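Local coordinates for protein mycobacterium tuberculosis paralogous family 11 (Mycobacterium smegmatis, PDB 4Y9I) that probably binds the deazaflavin coenzyme F420 and uses its reduced form to reduce quinones, as a mycobacterial oxidoreductase of the FMN-binding clan, at residues A37-K42 / P95-Y100; V30-K35 / W87-E92; L11-G16 / K22-L27; H3-P8 / S62-D67. One frame throughout, in Å; residues are numbered along the deposited sequence.

Contact 1 of 4, residues A37-K42 / P95-Y100; sequences AMVASK and PPYAEY
Strand 35-39 of the antiparallel barrel runs out against helix 96-102 here, Val39 and Ser41 meeting Tyr97 and Tyr100. Val39 and Tyr97 approach from opposite directions. The methyl CG1 of Val39 sits over one face of the phenol ring, displaced toward its rim: it lies 3.9 Å from the ring centroid, 24° off the normal, and 3.5 Å from Tyr97 CE1, which fits a CH-pi contact. With CG1 anti to the backbone N (chi1 176°), this branch rather than CG2 makes the closest approach. Ser41 OG comes to the edge of the same ring, 3.4 Å from Tyr97 CE1, while Ser41 CB meets Tyr100 CD2 at 3.6 Å, obliquely to that ring. The polar link is indirect. One water joins Tyr97 OH to Ala37 O and Val39 N; a second lies 2.8 Å from Tyr97 OH and donates to Val39 O at 2.7 Å. The phenol oxygen is thereby tied to the strand backbone by two water bridges. From the loop before the helix, Tyr94 meets the Tyr97 ring edge-to-face. The arrangement is that of a helix packed by an aromatic side chain on the end of a barrel strand.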
loop_
_atom_site.group_PDB
_atom_site.type_symbol
_atom_site.label_atom_id
_atom_site.label_comp_id
_atom_site.label_asym_id
_atom_site.label_seq_id
_atom_site.Cartn_x
_atom_site.Cartn_y
_atom_site.Cartn_z
ATOM N N ALA A 37 -1.269 -1.633 5.344
ATOM C CA ALA A 37 -2.029 -1.061 4.247
ATOM C C ALA A 37 -1.168 -0.406 3.158
ATOM O O ALA A 37 -0.159 0.257 3.468
ATOM C CB ALA A 37 -3.058 -0.051 4.738
ATOM N N MET A 38 -1.566 -0.577 1.897
ATOM C CA MET A 38 -0.970 0.139 0.746
ATOM C C MET A 38 -2.025 1.172 0.341
ATOM O O MET A 38 -3.120 0.811 -0.201
ATOM C CB MET A 38 -0.763 -0.792 -0.414
ATOM C CG MET A 38 0.197 -1.963 -0.111
ATOM S SD MET A 38 0.429 -3.109 -1.471
ATOM C CE MET A 38 1.532 -2.137 -2.452
ATOM N N VAL A 39 -1.756 2.427 0.547
ATOM C CA VAL A 39 -2.690 3.514 0.131
ATOM C C VAL A 39 -2.334 3.893 -1.297
ATOM O O VAL A 39 -1.240 4.346 -1.590
ATOM C CB VAL A 39 -2.592 4.700 1.063
ATOM C CG1 VAL A 39 -3.472 5.849 0.570
ATOM C CG2 VAL A 39 -2.905 4.276 2.490
ATOM N N ALA A 40 -3.278 3.614 -2.228
ATOM C CA ALA A 40 -3.062 3.828 -3.664
ATOM C C ALA A 40 -3.343 5.278 -4.111
ATOM O O ALA A 40 -4.183 5.518 -4.950
ATOM C CB ALA A 40 -3.893 2.801 -4.493
ATOM N N SER A 41 -2.658 6.221 -3.452
ATOM C CA SER A 41 -2.653 7.591 -3.886
ATOM C C SER A 41 -1.506 7.758 -4.792
ATOM O O SER A 41 -0.765 6.823 -5.037
ATOM C CB SER A 41 -2.575 8.510 -2.730
ATOM O OG SER A 41 -1.502 8.197 -1.888
ATOM N N LYS A 42 -1.374 8.949 -5.323
ATOM C CA LYS A 42 -0.313 9.292 -6.215
ATOM C C LYS A 42 0.076 10.747 -5.929
ATOM O O LYS A 42 0.077 11.612 -6.840
ATOM C CB LYS A 42 -0.720 9.172 -7.697
ATOM C CG LYS A 42 0.496 9.018 -8.553
ATOM C CD LYS A 42 0.249 9.099 -10.039
ATOM C CE LYS A 42 1.533 9.580 -10.708
ATOM N NZ LYS A 42 2.671 8.686 -10.580
ATOM N N PRO A 95 -1.077 12.563 7.733
ATOM C CA PRO A 95 -2.273 13.410 7.545
ATOM C C PRO A 95 -2.546 13.925 6.150
ATOM O O PRO A 95 -3.735 14.052 5.797
ATOM C CB PRO A 95 -2.000 14.583 8.543
ATOM C CG PRO A 95 -1.276 13.889 9.667
ATOM C CD PRO A 95 -0.423 12.835 9.025
ATOM N N PRO A 96 -1.523 14.272 5.331
ATOM C CA PRO A 96 -1.875 14.742 4.017
ATOM C C PRO A 96 -2.638 13.750 3.115
ATOM O O PRO A 96 -3.220 14.178 2.140
ATOM C CB PRO A 96 -0.520 15.133 3.412
ATOM C CG PRO A 96 0.337 15.431 4.618
ATOM C CD PRO A 96 -0.062 14.372 5.600
ATOM N N TYR A 97 -2.698 12.476 3.485
ATOM C CA TYR A 97 -3.588 11.557 2.779
ATOM C C TYR A 97 -5.018 12.115 2.709
ATOM O O TYR A 97 -5.669 12.012 1.695
ATOM C CB TYR A 97 -3.621 10.185 3.420
ATOM C CG TYR A 97 -2.473 9.254 3.096
ATOM C CD1 TYR A 97 -2.002 9.135 1.774
ATOM C CD2 TYR A 97 -1.942 8.433 4.081
ATOM C CE1 TYR A 97 -1.011 8.223 1.469
ATOM C CE2 TYR A 97 -0.945 7.503 3.769
ATOM C CZ TYR A 97 -0.483 7.404 2.469
ATOM O OH TYR A 97 0.495 6.439 2.155
ATOM N N ALA A 98 -5.472 12.734 3.787
ATOM C CA ALA A 98 -6.822 13.312 3.738
ATOM C C ALA A 98 -6.930 14.513 2.760
ATOM O O ALA A 98 -7.966 14.697 2.095
ATOM C CB ALA A 98 -7.212 13.760 5.092
ATOM N N GLU A 99 -5.875 15.288 2.685
ATOM C CA GLU A 99 -5.807 16.281 1.664
ATOM C C GLU A 99 -5.854 15.704 0.247
ATOM O O GLU A 99 -6.506 16.235 -0.564
ATOM C CB GLU A 99 -4.588 17.168 1.851
ATOM C CG GLU A 99 -4.675 18.102 3.036
ATOM C CD GLU A 99 -5.917 19.002 3.043
ATOM O OE1 GLU A 99 -6.363 19.478 1.978
ATOM O OE2 GLU A 99 -6.432 19.241 4.149
ATOM N N TYR A 100 -5.123 14.636 -0.000
ATOM C CA TYR A 100 -5.240 13.953 -1.285
ATOM C C TYR A 100 -6.690 13.566 -1.591
ATOM O O TYR A 100 -7.173 13.735 -2.735
ATOM C CB TYR A 100 -4.397 12.702 -1.331
ATOM C CG TYR A 100 -2.911 12.829 -1.173
ATOM C CD1 TYR A 100 -2.262 14.081 -1.139
ATOM C CD2 TYR A 100 -2.148 11.715 -1.049
ATOM C CE1 TYR A 100 -0.848 14.135 -0.986
ATOM C CE2 TYR A 100 -0.785 11.741 -0.869
ATOM C CZ TYR A 100 -0.121 12.969 -0.838
ATOM O OH TYR A 100 1.281 12.943 -0.694
HETATM O O HOH W 1 0.476 3.228 2.357
HETATM O O HOH W 2 0.719 5.897 -0.567
#

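Contact 2 of 4, residues V30-K35 / W87-E92; sequences VEENGK and WKLAVE
Val30 overlaps Leu89 and Ala90 with its two methyl branches, crossing the leucine at a slant. Its CG1 lies 3.8 Å from Leu89 CB and 3.7 Å from Ala90 N, resting on the helix backbone as well as on a side chain; CG2 reaches Ala90 CB at 4.1 Å. The alpha carbons of Val30 and Ala90 are 5.6 Å apart, a close spacing consistent with the small side chain of Ala90. Further along the strand, the Glu32 side chain runs at about a right angle to Leu89. Leu89 CD1 meets both the stem and the head of the glutamate, 3.9 Å from Glu32 CB and 3.7 Å from Glu32 OE2. The other carboxylate oxygen, OE1, is hydrogen-bonded to His85, one turn before Leu89 in helix 80-93, which helps fix the position of the head. Beyond Glu32 the chain reverses in a type I' turn to Lys35; within it Gly34 N donates to Glu31 OE2 (2.9 Å) from above the carboxylate plane. Van der Waals packing, apolar at Val30 and methyl-on-carboxylate at Glu32, thus joins the two segments, while the glutamate directs OE1 to His85 rather than to Trp87-Glu92.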
loop_
_atom_site.group_PDB
_atom_site.type_symbol
_atom_site.label_atom_id
_atom_site.label_comp_id
_atom_site.label_asym_id
_atom_site.label_seq_id
_atom_site.Cartn_x
_atom_site.Cartn_y
_atom_site.Cartn_z
ATOM N N VAL A 30 1.620 1.916 7.462
ATOM C CA VAL A 30 0.277 1.919 8.079
ATOM C C VAL A 30 0.071 0.476 8.528
ATOM O O VAL A 30 -0.110 -0.426 7.711
ATOM C CB VAL A 30 -0.783 2.336 7.084
ATOM C CG1 VAL A 30 -2.129 2.344 7.759
ATOM C CG2 VAL A 30 -0.435 3.709 6.489
ATOM N N GLU A 31 0.184 0.226 9.835
ATOM C CA GLU A 31 0.306 -1.130 10.379
ATOM C C GLU A 31 -0.637 -1.317 11.516
ATOM O O GLU A 31 -0.856 -0.402 12.287
ATOM C CB GLU A 31 1.771 -1.462 10.772
ATOM C CG GLU A 31 1.985 -2.895 11.255
ATOM C CD GLU A 31 1.698 -3.155 12.720
ATOM O OE1 GLU A 31 1.473 -2.207 13.507
ATOM O OE2 GLU A 31 1.709 -4.352 13.027
ATOM N N GLU A 32 -1.176 -2.537 11.652
ATOM C CA GLU A 32 -1.977 -2.927 12.800
ATOM C C GLU A 32 -1.983 -4.419 12.952
ATOM O O GLU A 32 -2.364 -5.154 12.053
ATOM C CB GLU A 32 -3.395 -2.401 12.679
ATOM C CG GLU A 32 -4.311 -2.737 13.865
ATOM C CD GLU A 32 -5.696 -2.132 13.663
ATOM O OE1 GLU A 32 -6.489 -2.649 12.840
ATOM O OE2 GLU A 32 -5.932 -1.108 14.337
ATOM N N ASN A 33 -1.525 -4.853 14.108
ATOM C CA ASN A 33 -1.569 -6.302 14.460
ATOM C C ASN A 33 -1.012 -7.209 13.354
ATOM O O ASN A 33 -1.491 -8.357 13.105
ATOM C CB ASN A 33 -2.961 -6.697 14.929
ATOM C CG ASN A 33 -3.373 -5.976 16.187
ATOM O OD1 ASN A 33 -2.505 -5.649 17.000
ATOM N ND2 ASN A 33 -4.665 -5.735 16.388
ATOM N N GLY A 34 0.104 -6.735 12.765
ATOM C CA GLY A 34 0.853 -7.487 11.786
ATOM C C GLY A 34 0.391 -7.427 10.359
ATOM O O GLY A 34 0.971 -8.134 9.506
ATOM N N LYS A 35 -0.676 -6.660 10.114
ATOM C CA LYS A 35 -1.159 -6.364 8.767
ATOM C C LYS A 35 -0.803 -4.956 8.384
ATOM O O LYS A 35 -0.647 -4.054 9.237
ATOM C CB LYS A 35 -2.668 -6.628 8.649
ATOM C CG LYS A 35 -3.024 -8.092 8.970
ATOM C CD LYS A 35 -4.483 -8.452 8.642
ATOM C CE LYS A 35 -4.713 -9.993 8.780
ATOM N NZ LYS A 35 -6.055 -10.359 8.250
ATOM N N TRP A 87 -8.311 3.488 6.489
ATOM C CA TRP A 87 -8.167 4.934 6.118
ATOM C C TRP A 87 -7.854 5.795 7.325
ATOM O O TRP A 87 -6.985 6.674 7.273
ATOM C CB TRP A 87 -9.391 5.427 5.333
ATOM C CG TRP A 87 -9.188 6.834 4.857
ATOM C CD1 TRP A 87 -9.830 7.936 5.350
ATOM C CD2 TRP A 87 -8.279 7.308 3.849
ATOM N NE1 TRP A 87 -9.386 9.076 4.683
ATOM C CE2 TRP A 87 -8.443 8.729 3.771
ATOM C CE3 TRP A 87 -7.353 6.693 3.004
ATOM C CZ2 TRP A 87 -7.712 9.512 2.893
ATOM C CZ3 TRP A 87 -6.662 7.485 2.097
ATOM C CH2 TRP A 87 -6.820 8.874 2.096
ATOM N N LYS A 88 -8.574 5.583 8.416
ATOM C CA LYS A 88 -8.337 6.331 9.648
ATOM C C LYS A 88 -6.876 6.113 10.098
ATOM O O LYS A 88 -6.192 7.046 10.460
ATOM C CB LYS A 88 -9.317 5.829 10.727
ATOM C CG LYS A 88 -9.181 6.554 12.047
ATOM C CD LYS A 88 -9.837 5.811 13.214
ATOM C CE LYS A 88 -9.067 4.551 13.623
ATOM N NZ LYS A 88 -9.534 4.062 14.940
ATOM N N LEU A 89 -6.414 4.853 10.110
ATOM C CA LEU A 89 -5.004 4.568 10.489
ATOM C C LEU A 89 -4.036 5.264 9.504
ATOM O O LEU A 89 -3.027 5.778 9.912
ATOM C CB LEU A 89 -4.777 3.049 10.397
ATOM C CG LEU A 89 -5.588 2.242 11.407
ATOM C CD1 LEU A 89 -5.226 0.776 11.265
ATOM C CD2 LEU A 89 -5.377 2.716 12.840
ATOM N N ALA A 90 -4.366 5.305 8.220
ATOM C CA ALA A 90 -3.508 5.991 7.244
ATOM C C ALA A 90 -3.408 7.501 7.506
ATOM O O ALA A 90 -2.340 8.072 7.418
ATOM C CB ALA A 90 -3.973 5.690 5.816
ATOM N N VAL A 91 -4.560 8.127 7.790
ATOM C CA VAL A 91 -4.595 9.552 8.002
ATOM C C VAL A 91 -3.860 9.892 9.302
ATOM O O VAL A 91 -3.223 10.956 9.393
ATOM C CB VAL A 91 -6.056 10.072 7.923
ATOM C CG1 VAL A 91 -6.102 11.517 8.379
ATOM C CG2 VAL A 91 -6.549 9.984 6.489
ATOM N N GLU A 92 -3.901 9.021 10.299
ATOM C CA GLU A 92 -3.133 9.283 11.528
ATOM C C GLU A 92 -1.633 9.212 11.211
ATOM O O GLU A 92 -0.862 10.066 11.658
ATOM C CB GLU A 92 -3.504 8.300 12.635
ATOM C CG GLU A 92 -2.804 8.573 13.980
ATOM C CD GLU A 92 -3.323 9.775 14.732
ATOM O OE1 GLU A 92 -4.523 10.100 14.584
ATOM O OE2 GLU A 92 -2.525 10.380 15.513
#

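Contact 3 of 4, residues L11-G16 / K22-L27; sequences LFTTTG and KRYVPL. With PO4 (phosphate ion), chain B.
Leu11-Thr15 and Lys22-Leu27 run antiparallel, their segment axes at 154° and 4.6 Å apart at closest approach, as the two arms of a beta hairpin in the barrel. Phe12 with Val25 and Thr14 with Arg23 are the hydrogen-bonded pairs, each closed by two backbone bonds; Val25 N approaches Phe12 O at 2.8 Å. The non-hydrogen-bonded pairs alternate with them and put Leu11, Thr13 and Thr15 on one face beside Pro26, Tyr24 and Lys22. There Thr13 and Tyr24 lie side by side, the hydroxyl OG1 of Thr13 3.5 Å from Tyr24 CD1. Thr15 and Lys22 also point the same way: a bend at chi2 (-71°) turns the lysine chain toward Thr15 on the neighbouring strand, where NZ donates to Thr15 OG1 at 2.8 Å. On the other face the side chains of Phe12 and Leu27 cross at about a right angle, Leu27 CD1 reaching Phe12 CD2 obliquely at 3.7 Å, and Met38 and Trp51 extend this apolar side. Farther along that face Arg23 stretches out toward the hairpin loop. Its guanidinium meets a phosphate edge-on, with the phosphorus in its plane, and the loop residues Lys18 and Ser19 also bind the ion, probably a guest from the crystallisation liquor. Arg23 NH1 donates to phosphate O1 at 2.9 Å and NH2 to O2 at 3.0 Å, while NH2 also donates to a water held by Thr14 OG1.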
loop_
_atom_site.group_PDB
_atom_site.type_symbol
_atom_site.label_atom_id
_atom_site.label_comp_id
_atom_site.label_asym_id
_atom_site.label_seq_id
_atom_site.Cartn_x
_atom_site.Cartn_y
_atom_site.Cartn_z
ATOM N N LEU A 11 8.426 -1.262 2.657
ATOM C CA LEU A 11 8.577 -1.654 1.248
ATOM C C LEU A 11 7.678 -2.806 0.854
ATOM O O LEU A 11 7.658 -3.851 1.531
ATOM C CB LEU A 11 10.020 -2.132 1.000
ATOM C CG LEU A 11 10.326 -2.468 -0.462
ATOM C CD1 LEU A 11 10.501 -1.216 -1.278
ATOM C CD2 LEU A 11 11.581 -3.280 -0.510
ATOM N N PHE A 12 6.933 -2.592 -0.222
ATOM C CA PHE A 12 6.089 -3.649 -0.804
ATOM C C PHE A 12 6.693 -4.088 -2.078
ATOM O O PHE A 12 6.970 -3.254 -2.957
ATOM C CB PHE A 12 4.712 -3.107 -1.053
ATOM C CG PHE A 12 3.982 -2.712 0.239
ATOM C CD1 PHE A 12 3.342 -3.695 0.969
ATOM C CD2 PHE A 12 3.999 -1.424 0.702
ATOM C CE1 PHE A 12 2.674 -3.396 2.164
ATOM C CE2 PHE A 12 3.345 -1.120 1.901
ATOM C CZ PHE A 12 2.713 -2.118 2.669
ATOM N N THR A 13 6.925 -5.391 -2.229
ATOM C CA THR A 13 7.492 -5.938 -3.458
ATOM C C THR A 13 6.411 -6.644 -4.234
ATOM O O THR A 13 5.779 -7.494 -3.669
ATOM C CB THR A 13 8.659 -6.893 -3.210
ATOM O OG1 THR A 13 9.663 -6.193 -2.441
ATOM C CG2 THR A 13 9.269 -7.337 -4.516
ATOM N N THR A 14 6.236 -6.216 -5.462
ATOM C CA THR A 14 5.242 -6.712 -6.374
ATOM C C THR A 14 5.901 -7.551 -7.449
ATOM O O THR A 14 7.125 -7.451 -7.696
ATOM C CB THR A 14 4.388 -5.571 -6.986
ATOM O OG1 THR A 14 5.196 -4.858 -7.953
ATOM C CG2 THR A 14 3.783 -4.626 -5.927
ATOM N N THR A 15 5.140 -8.426 -8.100
ATOM C CA THR A 15 5.635 -9.301 -9.157
ATOM C C THR A 15 4.754 -9.200 -10.359
ATOM O O THR A 15 3.557 -9.366 -10.264
ATOM C CB THR A 15 5.694 -10.755 -8.663
ATOM O OG1 THR A 15 6.549 -10.801 -7.522
ATOM C CG2 THR A 15 6.197 -11.629 -9.793
ATOM N N GLY A 16 5.367 -8.960 -11.515
ATOM C CA GLY A 16 4.578 -8.798 -12.734
ATOM C C GLY A 16 3.833 -10.076 -13.102
ATOM O O GLY A 16 4.363 -11.158 -13.085
ATOM N N LYS A 22 10.100 -8.209 -10.688
ATOM C CA LYS A 22 9.902 -7.601 -9.365
ATOM C C LYS A 22 9.921 -6.076 -9.470
ATOM O O LYS A 22 10.771 -5.513 -10.173
ATOM C CB LYS A 22 10.946 -8.047 -8.369
ATOM C CG LYS A 22 11.041 -9.527 -8.184
ATOM C CD LYS A 22 9.840 -10.059 -7.450
ATOM C CE LYS A 22 9.946 -11.546 -7.247
ATOM N NZ LYS A 22 8.825 -12.124 -6.525
ATOM N N ARG A 23 8.963 -5.429 -8.809
ATOM C CA ARG A 23 9.008 -3.985 -8.669
ATOM C C ARG A 23 8.918 -3.665 -7.204
ATOM O O ARG A 23 8.294 -4.411 -6.420
ATOM C CB ARG A 23 7.904 -3.332 -9.454
ATOM C CG ARG A 23 8.058 -3.577 -10.967
ATOM C CD ARG A 23 6.984 -2.875 -11.753
ATOM N NE ARG A 23 7.047 -3.185 -13.212
ATOM C CZ ARG A 23 6.452 -4.236 -13.816
ATOM N NH1 ARG A 23 6.596 -4.376 -15.159
ATOM N NH2 ARG A 23 5.714 -5.152 -13.125
ATOM N N TYR A 24 9.551 -2.580 -6.797
ATOM C CA TYR A 24 9.743 -2.259 -5.386
ATOM C C TYR A 24 9.025 -0.934 -5.113
ATOM O O TYR A 24 9.350 0.067 -5.748
ATOM C CB TYR A 24 11.220 -2.197 -5.083
ATOM C CG TYR A 24 11.929 -3.466 -5.430
ATOM C CD1 TYR A 24 11.914 -4.573 -4.604
ATOM C CD2 TYR A 24 12.557 -3.592 -6.706
ATOM C CE1 TYR A 24 12.544 -5.780 -4.995
ATOM C CE2 TYR A 24 13.118 -4.785 -7.113
ATOM C CZ TYR A 24 13.144 -5.851 -6.262
ATOM O OH TYR A 24 13.769 -7.048 -6.645
ATOM N N VAL A 25 8.056 -0.963 -4.199
ATOM C CA VAL A 25 7.112 0.143 -3.997
ATOM C C VAL A 25 7.218 0.563 -2.500
ATOM O O VAL A 25 6.596 -0.043 -1.630
ATOM C CB VAL A 25 5.697 -0.294 -4.335
ATOM C CG1 VAL A 25 4.743 0.853 -4.226
ATOM C CG2 VAL A 25 5.612 -0.942 -5.699
ATOM N N PRO A 26 8.006 1.570 -2.206
ATOM C CA PRO A 26 8.029 2.120 -0.818
ATOM C C PRO A 26 6.781 2.952 -0.612
ATOM O O PRO A 26 6.426 3.836 -1.424
ATOM C CB PRO A 26 9.287 2.967 -0.749
ATOM C CG PRO A 26 9.910 2.851 -2.118
ATOM C CD PRO A 26 8.908 2.330 -3.086
ATOM N N LEU A 27 6.139 2.724 0.541
ATOM C CA LEU A 27 4.957 3.459 0.900
ATOM C C LEU A 27 5.011 3.848 2.420
ATOM O O LEU A 27 5.637 3.115 3.203
ATOM C CB LEU A 27 3.662 2.692 0.630
ATOM C CG LEU A 27 3.395 2.236 -0.802
ATOM C CD1 LEU A 27 2.152 1.409 -0.858
ATOM C CD2 LEU A 27 3.187 3.401 -1.740
HETATM P P PO4 B . 4.354 -7.210 -16.131
HETATM O O1 PO4 B . 5.859 -6.919 -16.295
HETATM O O2 PO4 B . 3.695 -6.298 -15.026
HETATM O O3 PO4 B . 3.673 -6.852 -17.511
HETATM O O4 PO4 B . 4.096 -8.636 -15.853
HETATM O O HOH W 3 5.972 -6.047 -10.432
#

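Contact 4 of 4, residues H3-P8 / S62-D67; sequences HVLDRP and SVQDGD
An irregular segment, His3-Pro8, passes the end of strand 60-65, with the nearest alpha carbons, those of Leu5 and Gly66, 4.9 Å apart. Gly66 follows the last strand residue at positive phi (58°), and its CA points a hydrogen at Leu5 O, the carbon and oxygen being 3.3 Å apart with 161° at the hydrogen. The direct hydrogen bond comes from Gln64, whose chain, fully extended from the backbone outward, carries the amide across to His3-Pro8. There NE2 donates to His3 O at 3.0 Å, reaching that oxygen from 51° above the carbonyl plane. The other end of the amide is held through water: Gln64 OE1 accepts a bond of 2.6 Å from a water that also accepts a hydrogen bond from His3 N. Another water accepts from Leu5 N and donates to Gly66 O. Leu5 slants across the glutamine, its CD2 4.0 Å from Gln64 NE2 and its CG 3.9 Å from Gln64 O. Farther on, a water links Arg7 NE to Asp65 OD1, whereas Asp65 OD2 forms a salt bridge with Arg29 and a hydrogen bond with Tyr36. This is the construct's leading segment passing across the end of a barrel strand, joined by a side-chain amide and bridging waters.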
loop_
_atom_site.group_PDB
_atom_site.type_symbol
_atom_site.label_atom_id
_atom_site.label_comp_id
_atom_site.label_asym_id
_atom_site.label_seq_id
_atom_site.Cartn_x
_atom_site.Cartn_y
_atom_site.Cartn_z
ATOM N N HIS A 3 17.431 -3.398 0.435
ATOM C CA HIS A 3 16.743 -2.227 0.844
ATOM C C HIS A 3 16.963 -2.052 2.292
ATOM O O HIS A 3 16.950 -2.970 3.015
ATOM C CB HIS A 3 15.226 -2.376 0.593
ATOM C CG HIS A 3 14.870 -2.272 -0.833
ATOM N ND1 HIS A 3 14.998 -3.332 -1.680
ATOM C CD2 HIS A 3 14.440 -1.241 -1.588
ATOM C CE1 HIS A 3 14.666 -2.963 -2.890
ATOM N NE2 HIS A 3 14.320 -1.702 -2.860
ATOM N N VAL A 4 17.137 -0.795 2.665
ATOM C CA VAL A 4 17.228 -0.338 3.996
ATOM C C VAL A 4 15.979 0.475 4.390
ATOM O O VAL A 4 15.770 1.533 3.909
ATOM C CB VAL A 4 18.495 0.453 4.236
ATOM C CG1 VAL A 4 18.674 0.723 5.686
ATOM C CG2 VAL A 4 19.696 -0.266 3.705
ATOM N N LEU A 5 15.169 -0.130 5.252
ATOM C CA LEU A 5 13.877 0.442 5.647
ATOM C C LEU A 5 13.851 0.774 7.126
ATOM O O LEU A 5 14.257 0.001 7.967
ATOM C CB LEU A 5 12.723 -0.534 5.305
ATOM C CG LEU A 5 12.082 -0.526 3.915
ATOM C CD1 LEU A 5 11.490 0.820 3.562
ATOM C CD2 LEU A 5 13.127 -0.844 2.856
ATOM N N ASP A 6 13.336 1.969 7.457
ATOM C CA ASP A 6 13.046 2.393 8.779
ATOM C C ASP A 6 11.697 3.089 8.731
ATOM O O ASP A 6 11.319 3.654 7.698
ATOM C CB ASP A 6 14.076 3.351 9.329
ATOM C CG ASP A 6 15.399 2.657 9.691
ATOM O OD1 ASP A 6 15.377 1.817 10.624
ATOM O OD2 ASP A 6 16.432 2.858 8.997
ATOM N N ARG A 7 11.028 3.055 9.905
ATOM C CA ARG A 7 9.805 3.891 10.096
ATOM C C ARG A 7 10.221 5.276 9.688
ATOM O O ARG A 7 11.315 5.690 10.038
ATOM C CB ARG A 7 9.328 3.910 11.529
ATOM C CG ARG A 7 9.017 2.517 11.969
ATOM C CD ARG A 7 8.239 2.451 13.257
ATOM N NE ARG A 7 8.098 1.067 13.658
ATOM C CZ ARG A 7 7.544 0.662 14.783
ATOM N NH1 ARG A 7 7.079 1.550 15.647
ATOM N NH2 ARG A 7 7.503 -0.647 15.042
ATOM N N PRO A 8 9.371 6.010 8.969
ATOM C CA PRO A 8 7.945 5.786 8.756
ATOM C C PRO A 8 7.547 5.043 7.484
ATOM O O PRO A 8 6.412 5.169 7.070
ATOM C CB PRO A 8 7.410 7.233 8.720
ATOM C CG PRO A 8 8.410 7.973 8.028
ATOM C CD PRO A 8 9.716 7.398 8.566
ATOM N N SER A 62 5.106 -8.978 -1.096
ATOM C CA SER A 62 5.948 -9.109 0.085
ATOM C C SER A 62 6.094 -7.733 0.793
ATOM O O SER A 62 5.998 -6.686 0.166
ATOM C CB SER A 62 7.339 -9.623 -0.244
ATOM O OG SER A 62 7.270 -10.906 -0.813
ATOM N N VAL A 63 6.271 -7.817 2.099
ATOM C CA VAL A 63 6.483 -6.618 2.909
ATOM C C VAL A 63 7.835 -6.669 3.618
ATOM O O VAL A 63 8.231 -7.700 4.152
ATOM C CB VAL A 63 5.389 -6.486 3.992
ATOM C CG1 VAL A 63 5.412 -5.088 4.611
ATOM C CG2 VAL A 63 4.006 -6.771 3.460
ATOM N N GLN A 64 8.494 -5.514 3.660
ATOM C CA GLN A 64 9.714 -5.338 4.472
ATOM C C GLN A 64 9.476 -4.104 5.347
ATOM O O GLN A 64 9.223 -3.004 4.866
ATOM C CB GLN A 64 11.002 -5.252 3.641
ATOM C CG GLN A 64 12.289 -5.124 4.476
ATOM C CD GLN A 64 13.550 -5.004 3.626
ATOM O OE1 GLN A 64 13.609 -5.460 2.495
ATOM N NE2 GLN A 64 14.565 -4.341 4.192
ATOM N N ASP A 65 9.573 -4.345 6.658
ATOM C CA ASP A 65 9.406 -3.319 7.664
ATOM C C ASP A 65 10.590 -3.433 8.605
ATOM O O ASP A 65 10.707 -4.399 9.332
ATOM C CB ASP A 65 8.088 -3.538 8.405
ATOM C CG ASP A 65 7.787 -2.459 9.458
ATOM O OD1 ASP A 65 8.523 -1.451 9.571
ATOM O OD2 ASP A 65 6.793 -2.663 10.209
ATOM N N GLY A 66 11.471 -2.448 8.583
ATOM C CA GLY A 66 12.746 -2.622 9.281
ATOM C C GLY A 66 13.567 -3.831 8.787
ATOM O O GLY A 66 13.804 -3.981 7.590
ATOM N N ASP A 67 13.890 -4.688 9.727
ATOM C CA ASP A 67 14.633 -5.875 9.384
ATOM C C ASP A 67 13.766 -7.100 9.112
ATOM O O ASP A 67 14.246 -8.123 8.692
ATOM C CB ASP A 67 15.628 -6.161 10.492
ATOM C CG ASP A 67 16.835 -5.307 10.360
ATOM O OD1 ASP A 67 17.324 -5.231 9.255
ATOM O OD2 ASP A 67 17.263 -4.708 11.350
HETATM O O HOH W 4 15.731 -5.838 0.982
HETATM O O HOH W 5 15.957 -2.640 6.539
HETATM O O HOH W 6 9.275 -1.041 12.144
#

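How the contacts relate
Contacts 1 and 2 pack two successive helices, 96-102 and 80-93, on the neighbouring strands 35-39 and 22-32; they touch through the Ala37-Val30 backbone pairing as well as Ala90 on Val39. Contact 3 uses strand 22-32 too, on the opposite side of the chain's centre from both, yet Met38 of contact 1 packs on its Phe12 and Leu27. Contacts 1, 2 and 3 are partly buried; contact 4 lies at the surface and adjoins contact 3 where strand 60-65 pairs with strand 9-15. Chemistry follows place: direct backbone bonds dominate in contact 3, methyl-on-ring packing with water bridges in contact 1, aliphatic and methyl-on-carboxylate packing in contact 2, a side-chain amide and waters in contact 4.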